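Local structure of actinorhodin polyketide putative beta-ketoacyl synthase 2 (1TQY) at residues W89-A94 with I241-D246. The protein is the chain length factor of the actinorhodin polyketide synthase, a member of the beta-ketoacyl synthase family that probably works with its ketosynthase partner in building the polyketide chain. Residues are numbered along the deposited sequence; the frame is centred on the assembly and turned at random.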
ATOM      1  N   TRP B  89      13.734   6.875 -16.882  1.00 29.08           N
ATOM      2  CA  TRP B  89      13.828   6.259 -18.213  1.00 28.54           C
ATOM      3  C   TRP B  89      12.464   6.084 -18.877  1.00 27.95           C
ATOM      4  O   TRP B  89      12.332   6.236 -20.095  1.00 28.62           O
ATOM      5  CB  TRP B  89      14.521   4.882 -18.134  1.00 29.09           C
ATOM      6  CG  TRP B  89      15.998   4.961 -17.893  1.00 29.47           C
ATOM      7  CD1 TRP B  89      16.792   6.062 -18.044  1.00 30.07           C
ATOM      8  CD2 TRP B  89      16.867   3.891 -17.483  1.00 30.79           C
ATOM      9  NE1 TRP B  89      18.099   5.748 -17.750  1.00 32.25           N
ATOM     10  CE2 TRP B  89      18.175   4.424 -17.404  1.00 31.39           C
ATOM     11  CE3 TRP B  89      16.667   2.539 -17.175  1.00 30.99           C
ATOM     12  CZ2 TRP B  89      19.283   3.650 -17.029  1.00 30.95           C
ATOM     13  CZ3 TRP B  89      17.770   1.763 -16.801  1.00 32.19           C
ATOM     14  CH2 TRP B  89      19.063   2.325 -16.732  1.00 32.90           C
ATOM     15  N   ALA B  90      11.453   5.763 -18.075  1.00 26.92           N
ATOM     16  CA  ALA B  90      10.103   5.567 -18.595  1.00 28.07           C
ATOM     17  C   ALA B  90       9.517   6.889 -19.108  1.00 29.04           C
ATOM     18  O   ALA B  90       8.894   6.929 -20.170  1.00 28.29           O
ATOM     19  CB  ALA B  90       9.208   4.979 -17.506  1.00 25.54           C
ATOM     20  N   LEU B  91       9.725   7.963 -18.346  1.00 30.24           N
ATOM     21  CA  LEU B  91       9.230   9.280 -18.730  1.00 30.60           C
ATOM     22  C   LEU B  91       9.887   9.793 -20.009  1.00 32.93           C
ATOM     23  O   LEU B  91       9.231  10.436 -20.834  1.00 33.07           O
ATOM     24  CB  LEU B  91       9.438  10.295 -17.605  1.00 28.98           C
ATOM     25  CG  LEU B  91       8.427  10.247 -16.447  1.00 28.18           C
ATOM     26  CD1 LEU B  91       8.859  11.199 -15.331  1.00 26.91           C
ATOM     27  CD2 LEU B  91       7.045  10.639 -16.974  1.00 27.11           C
ATOM     28  N   GLN B  92      11.176   9.532 -20.197  1.00 33.38           N
ATOM     29  CA  GLN B  92      11.791  10.007 -21.429  1.00 35.62           C
ATOM     30  C   GLN B  92      11.549   9.054 -22.596  1.00 34.51           C
ATOM     31  O   GLN B  92      11.645   9.454 -23.754  1.00 34.43           O
ATOM     32  CB  GLN B  92      13.286  10.281 -21.233  1.00 37.72           C
ATOM     33  CG  GLN B  92      14.116   9.117 -20.817  1.00 42.82           C
ATOM     34  CD  GLN B  92      15.526   9.541 -20.405  1.00 46.75           C
ATOM     35  OE1 GLN B  92      16.522   9.135 -21.019  1.00 49.68           O
ATOM     36  NE2 GLN B  92      15.614  10.363 -19.362  1.00 46.25           N
ATOM     37  N   ASP B  93      11.211   7.802 -22.295  1.00 33.42           N
ATOM     38  CA  ASP B  93      10.923   6.825 -23.346  1.00 33.68           C
ATOM     39  C   ASP B  93       9.608   7.261 -23.998  1.00 33.15           C
ATOM     40  O   ASP B  93       9.395   7.093 -25.204  1.00 32.63           O
ATOM     41  CB  ASP B  93      10.749   5.425 -22.743  1.00 32.80           C
ATOM     42  CG  ASP B  93      10.409   4.370 -23.787  1.00 33.35           C
ATOM     43  OD1 ASP B  93       9.652   3.435 -23.445  1.00 33.76           O
ATOM     44  OD2 ASP B  93      10.895   4.452 -24.939  1.00 33.15           O
ATOM     45  N   ALA B  94       8.737   7.835 -23.178  1.00 31.08           N
ATOM     46  CA  ALA B  94       7.442   8.314 -23.629  1.00 30.11           C
ATOM     47  C   ALA B  94       7.532   9.748 -24.131  1.00 31.33           C
ATOM     48  O   ALA B  94       6.530  10.331 -24.548  1.00 29.91           O
ATOM     49  CB  ALA B  94       6.434   8.241 -22.487  1.00 28.31           C
ATOM     50  N   ILE B 241       8.926   0.409 -14.368  1.00 22.10           N
ATOM     51  CA  ILE B 241       8.031   1.519 -14.123  1.00 21.93           C
ATOM     52  C   ILE B 241       7.543   1.860 -15.515  1.00 23.92           C
ATOM     53  O   ILE B 241       8.312   1.816 -16.475  1.00 24.44           O
ATOM     54  CB  ILE B 241       8.781   2.716 -13.516  1.00 21.72           C
ATOM     55  CG1 ILE B 241       9.260   2.372 -12.092  1.00 21.78           C
ATOM     56  CG2 ILE B 241       7.883   3.940 -13.501  1.00 20.59           C
ATOM     57  CD1 ILE B 241       8.143   2.156 -11.064  1.00 19.99           C
ATOM     58  N   LEU B 242       6.260   2.149 -15.651  1.00 24.38           N
ATOM     59  CA  LEU B 242       5.749   2.513 -16.959  1.00 25.46           C
ATOM     60  C   LEU B 242       4.855   3.724 -16.877  1.00 24.61           C
ATOM     61  O   LEU B 242       4.316   4.045 -15.820  1.00 23.67           O
ATOM     62  CB  LEU B 242       5.007   1.350 -17.631  1.00 27.30           C
ATOM     63  CG  LEU B 242       4.540   0.089 -16.902  1.00 28.15           C
ATOM     64  CD1 LEU B 242       3.823  -0.791 -17.930  1.00 25.65           C
ATOM     65  CD2 LEU B 242       5.729  -0.675 -16.291  1.00 27.54           C
ATOM     66  N   VAL B 243       4.721   4.405 -18.006  1.00 24.67           N
ATOM     67  CA  VAL B 243       3.907   5.603 -18.088  1.00 25.12           C
ATOM     68  C   VAL B 243       2.598   5.259 -18.781  1.00 24.96           C
ATOM     69  O   VAL B 243       2.587   4.816 -19.923  1.00 25.28           O
ATOM     70  CB  VAL B 243       4.655   6.710 -18.876  1.00 25.77           C
ATOM     71  CG1 VAL B 243       3.766   7.928 -19.055  1.00 23.45           C
ATOM     72  CG2 VAL B 243       5.929   7.087 -18.134  1.00 26.83           C
ATOM     73  N   LEU B 244       1.496   5.425 -18.067  1.00 26.23           N
ATOM     74  CA  LEU B 244       0.202   5.148 -18.648  1.00 27.44           C
ATOM     75  C   LEU B 244      -0.493   6.482 -18.778  1.00 28.55           C
ATOM     76  O   LEU B 244      -0.290   7.378 -17.954  1.00 25.40           O
ATOM     77  CB  LEU B 244      -0.631   4.237 -17.746  1.00 27.52           C
ATOM     78  CG  LEU B 244       0.012   3.068 -17.015  1.00 30.52           C
ATOM     79  CD1 LEU B 244      -1.084   2.092 -16.645  1.00 29.25           C
ATOM     80  CD2 LEU B 244       1.070   2.393 -17.864  1.00 31.25           C
ATOM     81  N   GLU B 245      -1.306   6.622 -19.818  1.00 29.75           N
ATOM     82  CA  GLU B 245      -2.039   7.851 -19.998  1.00 32.24           C
ATOM     83  C   GLU B 245      -3.238   7.717 -20.905  1.00 32.28           C
ATOM     84  O   GLU B 245      -3.356   6.766 -21.679  1.00 31.54           O
ATOM     85  CB  GLU B 245      -1.107   8.969 -20.475  1.00 36.31           C
ATOM     86  CG  GLU B 245      -0.305   8.682 -21.720  1.00 40.24           C
ATOM     87  CD  GLU B 245       0.819   9.708 -21.931  1.00 43.06           C
ATOM     88  OE1 GLU B 245       0.558  10.931 -21.803  1.00 44.79           O
ATOM     89  OE2 GLU B 245       1.958   9.296 -22.244  1.00 41.49           O
ATOM     90  N   ASP B 246      -4.147   8.671 -20.745  1.00 31.71           N
ATOM     91  CA  ASP B 246      -5.382   8.757 -21.501  1.00 31.02           C
ATOM     92  C   ASP B 246      -5.059   8.839 -22.985  1.00 29.68           C
ATOM     93  O   ASP B 246      -4.195   9.612 -23.405  1.00 27.39           O
ATOM     94  CB  ASP B 246      -6.155  10.003 -21.044  1.00 33.91           C
ATOM     95  CG  ASP B 246      -7.485  10.162 -21.743  1.00 36.77           C
ATOM     96  OD1 ASP B 246      -7.504  10.380 -22.976  1.00 37.67           O
ATOM     97  OD2 ASP B 246      -8.516  10.070 -21.047  1.00 40.18           O
TER
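V243 faces the last turns of helix 78-93 and meets A90 and L91 of that helix and A94 just past its end. Its CG2 methyl does most of the touching: it lies 3.9 Å from A90 CB, 3.9 Å from L91 CD2 and 3.6 Å from the carbonyl oxygen A90 O. The first torsion accounts for this, since with CG1 anti to the backbone N (chi1 176°) CG2 is left beside that nitrogen and reaches the helix backbone. L91 and V243 cross at about a right angle, and of the leucine CD2 is what meets the valine, while A94 CB comes to 4.3 Å from V243 CB. A90 CB also points toward the strand: A90 CB lies 3.4 Å from I241 O and 4.3 Å from I241 CG2. Small residues at A90 and A94 fit the close approach of the axes of helix segment 89-93 and strand segment 241-246, which come to 7.3 Å with their directions 42° apart. Strand 238-246 pairs antiparallel with strands 11-20 and 189-196, so the helix packs on one face of a sheet in the N-terminal half of this thiolase-like fold; L242 and L244 point to the other face, where L244 meets helix 171-185. Polar ties to neighbours flank the apolar patch: D93 OD1 accepts from V16 N on strand 11-20, and R253 joins A94 O to E245 through a hydrogen bond and a salt bridge. Because the two segments share methyl contacts and no direct hydrogen bond, their mutual hold rests on buried van der Waals packing, while directional bonding runs through adjacent residues.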